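Local coordinates for synaptonemal complex protein 2 (Mus musculus, PDB 5IWZ) that helps build the axial and lateral elements of synaptonemal complexes in meiotic prophase and is required for normal chromosome synapsis and fertility, at residues A333-N345 and L355-K367. Sequence-based numbering, arbitrary orientation.
Sequences AVTVPEEKVQMYN and LTLTLKNIVKISK
With chi1 at -60°, L357 sets its CG anti to the carbonyl carbon and splays its two methyls: CD2 lands 3.6 Å from CB of Y344, while CD1 meets CG1 of V336 tip to tip. The Y344 side chain rises between the backbone N and the carbonyl carbon (chi1 71°), which brings ring atom CD1 to 3.7 Å from CD1 of L355, the side chains meeting at a slant. Beneath these side chains the backbones pair antiparallel. T358 N reaches M343 O at 2.8 Å, and N345 and T356 exchange two bonds, N345 N to T356 O and T356 N to N345 O. This is a beta hairpin at the margin of the five-stranded sheet in the Spt16M-like domain, whose family belongs to the PH clan. A classic beta bulge interrupts it: Q342 and M343 both face T358, whose carbonyl oxygen takes Q342 N at 2.8 Å and, weakly, M343 N. Past the bulge, K340 O receives K360 N at 2.8 Å. The extended K360 chain runs alongside the 338-340 turn, CD 3.3 Å from E339 O, and its NZ donates to a water that donates to E338 O and V341 O, tying the lysine to the start of that segment and the residue just after it. On the buried flank, the side chains of L359 and V336 cross at about a right angle, CD2 to CG1 3.9 Å, and both pack on L373 of strand 372-378. Farther along, V334 and I365 touch tip to tip, CG1 to CD1 at 3.6 Å, linking strand 333-337 of the four-stranded sheet to strand 362-365.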
loop_
_atom_site.group_PDB
_atom_site.type_symbol
_atom_site.label_atom_id
_atom_site.label_comp_id
_atom_site.label_asym_id
_atom_site.label_seq_id
_atom_site.Cartn_x
_atom_site.Cartn_y
_atom_site.Cartn_z
ATOM N N ALA A 333 -3.400 -6.466 10.922
ATOM C CA ALA A 333 -2.562 -5.306 11.192
ATOM C C ALA A 333 -3.416 -4.104 11.609
ATOM O O ALA A 333 -4.440 -3.810 10.987
ATOM C CB ALA A 333 -1.732 -4.962 9.956
ATOM N N VAL A 334 -2.997 -3.419 12.669
ATOM C CA VAL A 334 -3.618 -2.184 13.128
ATOM C C VAL A 334 -2.578 -1.081 12.998
ATOM O O VAL A 334 -1.446 -1.239 13.463
ATOM C CB VAL A 334 -4.104 -2.295 14.587
ATOM C CG1 VAL A 334 -4.767 -0.991 15.032
ATOM C CG2 VAL A 334 -5.030 -3.495 14.769
ATOM N N THR A 335 -2.961 0.035 12.390
ATOM C CA THR A 335 -2.077 1.183 12.237
ATOM C C THR A 335 -2.772 2.406 12.806
ATOM O O THR A 335 -3.945 2.638 12.502
ATOM C CB THR A 335 -1.729 1.408 10.761
ATOM O OG1 THR A 335 -1.078 0.239 10.265
ATOM C CG2 THR A 335 -0.837 2.623 10.583
ATOM N N VAL A 336 -2.055 3.175 13.625
ATOM C CA VAL A 336 -2.588 4.416 14.200
ATOM C C VAL A 336 -1.741 5.575 13.702
ATOM O O VAL A 336 -0.621 5.765 14.183
ATOM C CB VAL A 336 -2.596 4.392 15.742
ATOM C CG1 VAL A 336 -3.145 5.725 16.318
ATOM C CG2 VAL A 336 -3.372 3.192 16.261
ATOM N N PRO A 337 -2.244 6.393 12.785
ATOM C CA PRO A 337 -1.446 7.515 12.293
ATOM C C PRO A 337 -1.584 8.722 13.198
ATOM O O PRO A 337 -2.585 8.899 13.896
ATOM C CB PRO A 337 -2.038 7.784 10.905
ATOM C CG PRO A 337 -3.438 7.340 11.015
ATOM C CD PRO A 337 -3.485 6.208 12.016
ATOM N N GLU A 338 -0.548 9.561 13.178
ATOM C CA GLU A 338 -0.505 10.657 14.134
ATOM C C GLU A 338 -1.686 11.606 13.967
ATOM O O GLU A 338 -2.170 12.162 14.958
ATOM C CB GLU A 338 0.841 11.399 14.045
ATOM C CG GLU A 338 1.093 12.298 12.888
ATOM C CD GLU A 338 2.325 13.189 13.138
ATOM O OE1 GLU A 338 2.998 13.590 12.167
ATOM O OE2 GLU A 338 2.625 13.483 14.319
ATOM N N GLU A 339 -2.205 11.759 12.745
ATOM C CA GLU A 339 -3.334 12.655 12.554
ATOM C C GLU A 339 -4.605 12.129 13.216
ATOM O O GLU A 339 -5.540 12.898 13.412
ATOM C CB GLU A 339 -3.574 12.896 11.059
ATOM C CG GLU A 339 -4.134 11.695 10.325
ATOM C CD GLU A 339 -3.078 10.907 9.533
ATOM O OE1 GLU A 339 -1.850 11.067 9.780
ATOM O OE2 GLU A 339 -3.502 10.103 8.673
ATOM N N LYS A 340 -4.665 10.842 13.564
ATOM C CA LYS A 340 -5.827 10.295 14.255
ATOM C C LYS A 340 -5.760 10.464 15.778
ATOM O O LYS A 340 -6.738 10.157 16.467
ATOM C CB LYS A 340 -5.960 8.813 13.922
ATOM C CG LYS A 340 -7.078 8.462 12.981
ATOM C CD LYS A 340 -7.320 6.965 13.009
ATOM C CE LYS A 340 -7.776 6.434 11.659
ATOM N NZ LYS A 340 -8.281 5.026 11.753
ATOM N N VAL A 341 -4.643 10.930 16.322
ATOM C CA VAL A 341 -4.434 10.994 17.769
ATOM C C VAL A 341 -4.762 12.414 18.222
ATOM O O VAL A 341 -4.127 13.380 17.785
ATOM C CB VAL A 341 -2.996 10.589 18.141
ATOM C CG1 VAL A 341 -2.710 10.833 19.631
ATOM C CG2 VAL A 341 -2.752 9.115 17.790
ATOM N N GLN A 342 -5.796 12.539 19.048
ATOM C CA GLN A 342 -6.132 13.816 19.675
ATOM C C GLN A 342 -5.110 14.198 20.747
ATOM O O GLN A 342 -4.667 15.349 20.806
ATOM C CB GLN A 342 -7.537 13.747 20.275
ATOM C CG GLN A 342 -8.078 15.116 20.698
ATOM C CD GLN A 342 -9.486 15.035 21.219
ATOM O OE1 GLN A 342 -9.738 14.396 22.231
ATOM N NE2 GLN A 342 -10.421 15.667 20.518
ATOM N N MET A 343 -4.746 13.260 21.618
ATOM C CA MET A 343 -3.622 13.444 22.535
ATOM C C MET A 343 -3.346 12.106 23.211
ATOM O O MET A 343 -4.107 11.143 23.072
ATOM C CB MET A 343 -3.852 14.560 23.580
ATOM C CG MET A 343 -4.928 14.364 24.625
ATOM S SD MET A 343 -5.042 15.789 25.787
ATOM C CE MET A 343 -5.510 17.113 24.665
ATOM N N TYR A 344 -2.232 12.054 23.934
ATOM C CA TYR A 344 -1.879 10.853 24.671
ATOM C C TYR A 344 -1.259 11.226 26.001
ATOM O O TYR A 344 -0.788 12.348 26.204
ATOM C CB TYR A 344 -0.914 9.967 23.880
ATOM C CG TYR A 344 0.496 10.498 23.727
ATOM C CD1 TYR A 344 1.494 10.191 24.664
ATOM C CD2 TYR A 344 0.847 11.257 22.621
ATOM C CE1 TYR A 344 2.794 10.658 24.499
ATOM C CE2 TYR A 344 2.129 11.719 22.443
ATOM C CZ TYR A 344 3.106 11.425 23.378
ATOM O OH TYR A 344 4.394 11.911 23.183
ATOM N N ASN A 345 -1.230 10.256 26.904
ATOM C CA ASN A 345 -0.451 10.416 28.121
ATOM C C ASN A 345 0.184 9.083 28.493
ATOM O O ASN A 345 -0.216 8.020 28.012
ATOM C CB ASN A 345 -1.300 10.970 29.281
ATOM C CG ASN A 345 -2.263 9.965 29.837
ATOM O OD1 ASN A 345 -1.926 9.203 30.750
ATOM N ND2 ASN A 345 -3.489 9.972 29.320
ATOM N N LEU A 355 0.559 3.612 28.183
ATOM C CA LEU A 355 0.403 4.590 27.112
ATOM C C LEU A 355 -1.073 4.600 26.735
ATOM O O LEU A 355 -1.593 3.596 26.230
ATOM C CB LEU A 355 1.276 4.227 25.908
ATOM C CG LEU A 355 1.006 5.026 24.620
ATOM C CD1 LEU A 355 1.359 6.503 24.802
ATOM C CD2 LEU A 355 1.818 4.412 23.468
ATOM N N THR A 356 -1.743 5.725 26.987
ATOM C CA THR A 356 -3.147 5.920 26.640
ATOM C C THR A 356 -3.242 6.897 25.478
ATOM O O THR A 356 -2.826 8.050 25.616
ATOM C CB THR A 356 -3.931 6.463 27.832
ATOM O OG1 THR A 356 -3.785 5.562 28.928
ATOM C CG2 THR A 356 -5.432 6.580 27.485
ATOM N N LEU A 357 -3.772 6.429 24.339
ATOM C CA LEU A 357 -3.983 7.255 23.144
ATOM C C LEU A 357 -5.457 7.591 23.033
ATOM O O LEU A 357 -6.284 6.689 22.886
ATOM C CB LEU A 357 -3.558 6.542 21.859
ATOM C CG LEU A 357 -2.138 6.049 21.580
ATOM C CD1 LEU A 357 -2.115 5.303 20.225
ATOM C CD2 LEU A 357 -1.165 7.215 21.589
ATOM N N THR A 358 -5.785 8.876 23.099
ATOM C CA THR A 358 -7.139 9.336 22.817
ATOM C C THR A 358 -7.220 9.631 21.324
ATOM O O THR A 358 -6.482 10.482 20.824
ATOM C CB THR A 358 -7.475 10.578 23.641
ATOM O OG1 THR A 358 -7.399 10.260 25.029
ATOM C CG2 THR A 358 -8.885 11.089 23.335
ATOM N N LEU A 359 -8.087 8.917 20.614
ATOM C CA LEU A 359 -8.239 9.111 19.177
ATOM C C LEU A 359 -9.304 10.160 18.863
ATOM O O LEU A 359 -10.246 10.366 19.627
ATOM C CB LEU A 359 -8.607 7.799 18.496
ATOM C CG LEU A 359 -7.691 6.608 18.809
ATOM C CD1 LEU A 359 -8.211 5.399 18.061
ATOM C CD2 LEU A 359 -6.244 6.900 18.435
ATOM N N LYS A 360 -9.146 10.810 17.710
ATOM C CA LYS A 360 -10.071 11.844 17.268
ATOM C C LYS A 360 -11.400 11.280 16.788
ATOM O O LYS A 360 -12.322 12.065 16.534
ATOM C CB LYS A 360 -9.438 12.680 16.147
ATOM C CG LYS A 360 -8.360 13.627 16.625
ATOM C CD LYS A 360 -7.686 14.386 15.483
ATOM C CE LYS A 360 -6.530 15.206 16.030
ATOM N NZ LYS A 360 -5.805 16.032 15.016
ATOM N N ASN A 361 -11.527 9.960 16.648
ATOM C CA ASN A 361 -12.829 9.382 16.343
ATOM C C ASN A 361 -12.850 7.931 16.796
ATOM O O ASN A 361 -11.803 7.325 17.048
ATOM C CB ASN A 361 -13.168 9.499 14.848
ATOM C CG ASN A 361 -12.109 8.899 13.953
ATOM O OD1 ASN A 361 -11.203 9.603 13.491
ATOM N ND2 ASN A 361 -12.221 7.592 13.685
ATOM N N ILE A 362 -14.070 7.394 16.912
ATOM C CA ILE A 362 -14.269 5.985 17.240
ATOM C C ILE A 362 -13.681 5.118 16.140
ATOM O O ILE A 362 -13.825 5.420 14.947
ATOM C CB ILE A 362 -15.770 5.689 17.415
ATOM C CG1 ILE A 362 -16.389 6.584 18.492
ATOM C CG2 ILE A 362 -16.010 4.219 17.712
ATOM C CD1 ILE A 362 -17.925 6.442 18.588
ATOM N N VAL A 363 -13.013 4.026 16.529
ATOM C CA VAL A 363 -12.514 3.073 15.551
ATOM C C VAL A 363 -13.050 1.692 15.898
ATOM O O VAL A 363 -13.568 1.452 16.991
ATOM C CB VAL A 363 -10.976 3.066 15.454
ATOM C CG1 VAL A 363 -10.484 4.450 15.064
ATOM C CG2 VAL A 363 -10.348 2.603 16.773
ATOM N N LYS A 364 -12.943 0.781 14.940
ATOM C CA LYS A 364 -13.441 -0.578 15.115
ATOM C C LYS A 364 -12.305 -1.549 14.851
ATOM O O LYS A 364 -11.684 -1.505 13.787
ATOM C CB LYS A 364 -14.621 -0.861 14.186
ATOM C CG LYS A 364 -15.230 -2.241 14.352
ATOM C CD LYS A 364 -16.259 -2.504 13.256
ATOM C CE LYS A 364 -17.006 -3.814 13.469
ATOM N NZ LYS A 364 -17.952 -4.116 12.347
ATOM N N ILE A 365 -12.020 -2.409 15.821
ATOM C CA ILE A 365 -10.975 -3.416 15.685
ATOM C C ILE A 365 -11.546 -4.730 16.191
ATOM O O ILE A 365 -11.992 -4.811 17.340
ATOM C CB ILE A 365 -9.698 -3.038 16.459
ATOM C CG1 ILE A 365 -9.170 -1.673 16.015
ATOM C CG2 ILE A 365 -8.621 -4.074 16.253
ATOM C CD1 ILE A 365 -7.901 -1.275 16.716
ATOM N N SER A 366 -11.534 -5.748 15.332
ATOM C CA SER A 366 -12.089 -7.075 15.616
ATOM C C SER A 366 -13.488 -6.979 16.230
ATOM O O SER A 366 -13.771 -7.506 17.307
ATOM C CB SER A 366 -11.140 -7.898 16.499
ATOM O OG SER A 366 -10.581 -7.142 17.560
ATOM N N LYS A 367 -14.372 -6.298 15.499
ATOM C CA LYS A 367 -15.783 -6.120 15.861
ATOM C C LYS A 367 -15.975 -5.484 17.237
ATOM O O LYS A 367 -17.062 -5.581 17.814
ATOM C CB LYS A 367 -16.566 -7.441 15.779
ATOM C CG LYS A 367 -17.333 -7.593 14.460
ATOM C CD LYS A 367 -18.711 -6.915 14.501
ATOM C CE LYS A 367 -19.439 -7.025 13.163
ATOM N NZ LYS A 367 -19.406 -8.410 12.632
HETATM O O HOH W 1 -3.099 14.600 15.750
HETATM O O HOH W 2 -10.723 5.732 11.746
#